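PDB 6WO6: RavA from Legionella pneumophila str. Paris, which is a bacterial effector that probably acts inside host cells during infection. Local coordinates for residues Asp8-Leu13 / Glu31-Leu36; Glu18-Gly23 / Ala27-Glu32. The protein carries 2 engineered substitutions. All blocks are in the same frame, centred on the assembly; numbering follows the deposited sequence.

Interaction 1: residues Asp8-Leu13 / Glu31-Leu36; sequences DELKGL and EELNKL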
loop_
_atom_site.group_PDB
_atom_site.type_symbol
_atom_site.label_atom_id
_atom_site.label_comp_id
_atom_site.label_asym_id
_atom_site.label_seq_id
_atom_site.Cartn_x
_atom_site.Cartn_y
_atom_site.Cartn_z
ATOM N N ASP A 8 -39.619 -23.853 -1.145
ATOM C CA ASP A 8 -38.690 -24.191 -0.074
ATOM C C ASP A 8 -37.416 -24.826 -0.615
ATOM O O ASP A 8 -36.335 -24.622 -0.053
ATOM C CB ASP A 8 -39.376 -25.126 0.923
ATOM C CG ASP A 8 -40.698 -24.570 1.427
ATOM O OD1 ASP A 8 -41.732 -24.791 0.760
ATOM O OD2 ASP A 8 -40.703 -23.892 2.477
ATOM N N GLU A 9 -37.520 -25.592 -1.704
ATOM C CA GLU A 9 -36.338 -26.229 -2.275
ATOM C C GLU A 9 -35.388 -25.199 -2.872
ATOM O O GLU A 9 -34.166 -25.329 -2.745
ATOM C CB GLU A 9 -36.755 -27.263 -3.320
ATOM C CG GLU A 9 -37.302 -28.547 -2.723
ATOM C CD GLU A 9 -37.826 -29.504 -3.772
ATOM O OE1 GLU A 9 -38.020 -29.074 -4.930
ATOM O OE2 GLU A 9 -38.049 -30.688 -3.436
ATOM N N LEU A 10 -35.929 -24.168 -3.531
ATOM C CA LEU A 10 -35.092 -23.055 -3.968
ATOM C C LEU A 10 -34.516 -22.311 -2.772
ATOM O O LEU A 10 -33.360 -21.873 -2.796
ATOM C CB LEU A 10 -35.896 -22.101 -4.851
ATOM C CG LEU A 10 -36.414 -22.665 -6.175
ATOM C CD1 LEU A 10 -37.458 -21.740 -6.782
ATOM C CD2 LEU A 10 -35.264 -22.892 -7.146
ATOM N N LYS A 11 -35.311 -22.164 -1.711
ATOM C CA LYS A 11 -34.822 -21.522 -0.499
ATOM C C LYS A 11 -33.673 -22.307 0.131
ATOM O O LYS A 11 -32.807 -21.720 0.788
ATOM C CB LYS A 11 -35.984 -21.352 0.480
ATOM C CG LYS A 11 -35.662 -20.649 1.783
ATOM C CD LYS A 11 -36.884 -20.672 2.696
ATOM C CE LYS A 11 -36.550 -20.199 4.101
ATOM N NZ LYS A 11 -37.607 -20.602 5.067
ATOM N N GLY A 12 -33.627 -23.623 -0.078
ATOM C CA GLY A 12 -32.642 -24.468 0.569
ATOM C C GLY A 12 -31.528 -25.003 -0.302
ATOM O O GLY A 12 -30.827 -25.932 0.124
ATOM N N LEU A 13 -31.332 -24.469 -1.507
ATOM C CA LEU A 13 -30.223 -24.908 -2.341
ATOM C C LEU A 13 -28.902 -24.611 -1.646
ATOM O O LEU A 13 -28.715 -23.537 -1.065
ATOM C CB LEU A 13 -30.272 -24.213 -3.698
ATOM C CG LEU A 13 -31.527 -24.433 -4.542
ATOM C CD1 LEU A 13 -31.490 -23.579 -5.800
ATOM C CD2 LEU A 13 -31.678 -25.904 -4.890
ATOM N N GLU A 31 -41.724 -18.688 -11.581
ATOM C CA GLU A 31 -42.926 -18.605 -10.756
ATOM C C GLU A 31 -42.619 -18.928 -9.296
ATOM O O GLU A 31 -42.961 -18.156 -8.388
ATOM C CB GLU A 31 -43.998 -19.544 -11.309
ATOM C CG GLU A 31 -45.334 -19.475 -10.581
ATOM C CD GLU A 31 -46.358 -20.442 -11.152
ATOM O OE1 GLU A 31 -46.051 -21.101 -12.169
ATOM O OE2 GLU A 31 -47.469 -20.546 -10.584
ATOM N N GLU A 32 -41.958 -20.062 -9.052
ATOM C CA GLU A 32 -41.636 -20.441 -7.682
ATOM C C GLU A 32 -40.633 -19.485 -7.048
ATOM O O GLU A 32 -40.689 -19.255 -5.836
ATOM C CB GLU A 32 -41.114 -21.875 -7.639
ATOM C CG GLU A 32 -42.181 -22.921 -7.931
ATOM C CD GLU A 32 -43.292 -22.929 -6.893
ATOM O OE1 GLU A 32 -42.983 -22.807 -5.690
ATOM O OE2 GLU A 32 -44.476 -23.052 -7.276
ATOM N N LEU A 33 -39.715 -18.920 -7.839
ATOM C CA LEU A 33 -38.820 -17.896 -7.307
ATOM C C LEU A 33 -39.596 -16.653 -6.891
ATOM O O LEU A 33 -39.268 -16.014 -5.884
ATOM C CB LEU A 33 -37.752 -17.524 -8.338
ATOM C CG LEU A 33 -36.531 -18.431 -8.491
ATOM C CD1 LEU A 33 -35.791 -18.094 -9.773
ATOM C CD2 LEU A 33 -35.609 -18.306 -7.288
ATOM N N ASN A 34 -40.624 -16.290 -7.662
ATOM C CA ASN A 34 -41.438 -15.130 -7.324
ATOM C C ASN A 34 -42.374 -15.395 -6.155
ATOM O O ASN A 34 -42.875 -14.441 -5.553
ATOM C CB ASN A 34 -42.242 -14.669 -8.542
ATOM C CG ASN A 34 -41.362 -14.106 -9.638
ATOM O OD1 ASN A 34 -40.200 -13.769 -9.404
ATOM N ND2 ASN A 34 -41.911 -13.995 -10.841
ATOM N N LYS A 35 -42.622 -16.662 -5.821
ATOM C CA LYS A 35 -43.401 -16.983 -4.628
ATOM C C LYS A 35 -42.597 -16.864 -3.327
ATOM O O LYS A 35 -43.110 -17.241 -2.267
ATOM C CB LYS A 35 -43.989 -18.393 -4.748
ATOM C CG LYS A 35 -45.027 -18.543 -5.849
ATOM C CD LYS A 35 -45.362 -20.006 -6.101
ATOM C CE LYS A 35 -45.951 -20.668 -4.866
ATOM N NZ LYS A 35 -46.379 -22.067 -5.145
ATOM N N LEU A 36 -41.369 -16.353 -3.374
ATOM C CA LEU A 36 -40.530 -16.238 -2.188
ATOM C C LEU A 36 -40.809 -14.942 -1.437
ATOM O O LEU A 36 -41.139 -13.912 -2.034
ATOM C CB LEU A 36 -39.046 -16.288 -2.563
ATOM C CG LEU A 36 -38.425 -17.609 -3.021
ATOM C CD1 LEU A 36 -37.019 -17.364 -3.541
ATOM C CD2 LEU A 36 -38.400 -18.622 -1.888
#

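Interaction 2: residues Glu18-Gly23 / Ala27-Glu32; sequences EVLGNG and AENREE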
loop_
_atom_site.group_PDB
_atom_site.type_symbol
_atom_site.label_atom_id
_atom_site.label_comp_id
_atom_site.label_asym_id
_atom_site.label_seq_id
_atom_site.Cartn_x
_atom_site.Cartn_y
_atom_site.Cartn_z
ATOM N N GLU A 18 -24.489 -22.931 -9.030
ATOM C CA GLU A 18 -24.395 -24.093 -9.905
ATOM C C GLU A 18 -25.758 -24.493 -10.455
ATOM O O GLU A 18 -25.849 -25.010 -11.574
ATOM C CB GLU A 18 -23.759 -25.263 -9.152
ATOM C CG GLU A 18 -22.397 -24.947 -8.540
ATOM N N VAL A 19 -26.824 -24.246 -9.700
ATOM C CA VAL A 19 -28.155 -24.713 -10.075
ATOM C C VAL A 19 -28.907 -23.676 -10.901
ATOM O O VAL A 19 -29.589 -24.025 -11.867
ATOM C CB VAL A 19 -28.944 -25.103 -8.806
ATOM C CG1 VAL A 19 -30.330 -25.615 -9.171
ATOM C CG2 VAL A 19 -28.177 -26.142 -8.002
ATOM N N LEU A 20 -28.798 -22.394 -10.546
ATOM C CA LEU A 20 -29.600 -21.336 -11.154
ATOM C C LEU A 20 -28.752 -20.323 -11.918
ATOM O O LEU A 20 -29.226 -19.221 -12.208
ATOM C CB LEU A 20 -30.423 -20.613 -10.084
ATOM C CG LEU A 20 -31.370 -21.440 -9.209
ATOM C CD1 LEU A 20 -31.961 -20.578 -8.105
ATOM C CD2 LEU A 20 -32.477 -22.065 -10.042
ATOM N N GLY A 21 -27.513 -20.673 -12.261
ATOM C CA GLY A 21 -26.589 -19.711 -12.832
ATOM C C GLY A 21 -26.588 -19.599 -14.344
ATOM O O GLY A 21 -25.526 -19.445 -14.953
ATOM N N ASN A 22 -27.763 -19.675 -14.963
ATOM C CA ASN A 22 -27.903 -19.396 -16.385
ATOM C C ASN A 22 -29.342 -18.985 -16.657
ATOM O O ASN A 22 -30.200 -19.023 -15.771
ATOM C CB ASN A 22 -27.481 -20.593 -17.252
ATOM C CG ASN A 22 -28.022 -21.916 -16.741
ATOM O OD1 ASN A 22 -29.118 -21.984 -16.185
ATOM N ND2 ASN A 22 -27.248 -22.978 -16.932
ATOM N N GLY A 23 -29.598 -18.577 -17.901
ATOM C CA GLY A 23 -30.923 -18.088 -18.249
ATOM C C GLY A 23 -31.987 -19.170 -18.207
ATOM O O GLY A 23 -33.120 -18.920 -17.783
ATOM N N ALA A 27 -35.378 -19.064 -15.931
ATOM C CA ALA A 27 -36.706 -19.019 -16.536
ATOM C C ALA A 27 -37.580 -20.179 -16.072
ATOM O O ALA A 27 -38.793 -20.010 -15.898
ATOM C CB ALA A 27 -36.588 -19.017 -18.061
ATOM N N GLU A 28 -36.988 -21.361 -15.872
ATOM C CA GLU A 28 -37.769 -22.514 -15.430
ATOM C C GLU A 28 -38.393 -22.275 -14.062
ATOM O O GLU A 28 -39.523 -22.705 -13.800
ATOM C CB GLU A 28 -36.892 -23.765 -15.387
ATOM C CG GLU A 28 -36.406 -24.262 -16.731
ATOM C CD GLU A 28 -35.375 -25.369 -16.588
ATOM O OE1 GLU A 28 -35.015 -25.699 -15.437
ATOM O OE2 GLU A 28 -34.921 -25.905 -17.621
ATOM N N ASN A 29 -37.671 -21.590 -13.175
ATOM C CA ASN A 29 -38.074 -21.431 -11.786
ATOM C C ASN A 29 -38.669 -20.057 -11.496
ATOM O O ASN A 29 -38.772 -19.675 -10.327
ATOM C CB ASN A 29 -36.879 -21.691 -10.868
ATOM C CG ASN A 29 -36.212 -23.027 -11.143
ATOM O OD1 ASN A 29 -36.564 -24.044 -10.548
ATOM N ND2 ASN A 29 -35.245 -23.028 -12.050
ATOM N N ARG A 30 -39.085 -19.323 -12.532
ATOM C CA ARG A 30 -39.526 -17.941 -12.348
ATOM C C ARG A 30 -40.704 -17.848 -11.383
ATOM O O ARG A 30 -40.701 -17.025 -10.460
ATOM C CB ARG A 30 -39.890 -17.325 -13.700
ATOM C CG ARG A 30 -40.493 -15.929 -13.611
ATOM C CD ARG A 30 -40.893 -15.397 -14.981
ATOM N NE ARG A 30 -39.732 -15.129 -15.827
ATOM C CZ ARG A 30 -39.266 -15.961 -16.753
ATOM N NH1 ARG A 30 -38.201 -15.625 -17.469
ATOM N NH2 ARG A 30 -39.861 -17.128 -16.965
ATOM N N GLU A 31 -41.724 -18.688 -11.581
ATOM C CA GLU A 31 -42.926 -18.605 -10.756
ATOM C C GLU A 31 -42.619 -18.928 -9.296
ATOM O O GLU A 31 -42.961 -18.156 -8.388
ATOM C CB GLU A 31 -43.998 -19.544 -11.309
ATOM C CG GLU A 31 -45.334 -19.475 -10.581
ATOM C CD GLU A 31 -46.358 -20.442 -11.152
ATOM O OE1 GLU A 31 -46.051 -21.101 -12.169
ATOM O OE2 GLU A 31 -47.469 -20.546 -10.584
ATOM N N GLU A 32 -41.958 -20.062 -9.052
ATOM C CA GLU A 32 -41.636 -20.441 -7.682
ATOM C C GLU A 32 -40.633 -19.485 -7.048
ATOM O O GLU A 32 -40.689 -19.255 -5.836
ATOM C CB GLU A 32 -41.114 -21.875 -7.639
ATOM C CG GLU A 32 -42.181 -22.921 -7.931
ATOM C CD GLU A 32 -43.292 -22.929 -6.893
ATOM O OE1 GLU A 32 -42.983 -22.807 -5.690
ATOM O OE2 GLU A 32 -44.476 -23.052 -7.276
#

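Interaction 1: residues Asp8-Leu13 / Glu31-Leu36
Leucine packing between two short helices, with Leu10 of helix 7-11 set against Glu32 and Leu33 of helix 30-34, makes this contact near the N-terminal end of an elongated, all-helical chain. It illustrates how one leucine can carry most of a contact whose two segments share neither a hydrogen bond nor a salt bridge. The side chain of Leu10 sets out toward residues 31-36, and one methyl does the touching: CD1 lies 3.8 Å from Glu32 CB and equally close to Leu33 CG, so it settles where two consecutive residues of helix 30-34 meet. With CG anti to its own carbonyl carbon (chi1 -64°), Leu10 extends across the gap, and its side chain runs at about a right angle to that of Glu32. Leu33 starts off to one side, but its branched end turns back, bringing CD2 to 3.9 Å from Leu10 CD1.

Glu32 thus plays two parts. Its CB gives an aliphatic surface to Leu10, while a bend at chi2 (-63°) carries the carboxylate away to Lys35, whose NZ forms a salt bridge of 3.0 Å with Glu32 OE2. The ammonium arrives on the syn side of that oxygen, 18° out of the carboxylate plane, and ties the last turn of helix 30-34 to the residue that leaves it. A looser second touch follows beyond this point: Leu36, whose side chain sets out toward residues 8-13, brings CD2 to 4.3 Å from Lys11 CB, while the lysine's extended chain leads its amino group away.

Helix 38-51 continues the apolar layer, its Leu44 meeting both Leu33 and Leu36; Leu10 also touches Leu20 of helix 16-20, so the contact lies within a small cluster of leucines drawn from four helices and the residues just after helix 30-34.

Interaction 2: residues Glu18-Gly23 / Ala27-Glu32
The first turn of helix 23-28 provides the backbone bond of this contact, an i to i+4 hydrogen bond from Ala27 N to Gly23 O; Leu20 of helix 16-20 and Asn29 meet beside it. The bond measures 2.9 Å with an N-H...O angle of 150°; the donor is tilted 22° from the carbonyl plane. At the start of the helix, Asn22 occupies the N-cap position, and its OD1 accepts a bond from Ala25 N, a standard side-chain cap on the first turn.

The second touch is between side chains. Asn29 sits where helix 23-28 gives way to helix 30-34, its side chain setting out toward residues 18-23, and Leu20 CD2 approaches its amide at 3.6 Å from ND2. Having CG beside its backbone N (chi1 -57°), Leu20 reaches over to this amide although its CB sets out to one side.

A methyl cannot satisfy a buried amide, and here the polar work is done elsewhere: Asn29 ND2 donates to Ala25 O, and OD1 takes a weak bond from Phe5 N. With its polar atoms engaged in this way, the amide meets the Leu20 methyl by van der Waals contact alone, while its nitrogen keeps a partner in helix 23-28.

In the fold
From the N terminus, the chain enters helix 7-11, turns into helix 16-20, then runs through helices 23-28 and 30-34. Interaction 1 closes the larger loop, bringing 31-36 back to 8-13 across 17 intervening residues. Interaction 2 lies almost wholly nested inside it, with only three residues between its segments, and the two overlap at Glu31 and Glu32. Their centres are 10 Å apart, and they touch directly: Leu13 CD1 packs 3.8 Å from Leu20 CD1, while Leu10 CD2 lies equally close to Asn29 OD1. A helical turn with its neighbouring packing and a longer closure therefore combine to gather four short helices into one compact end of the elongated chain.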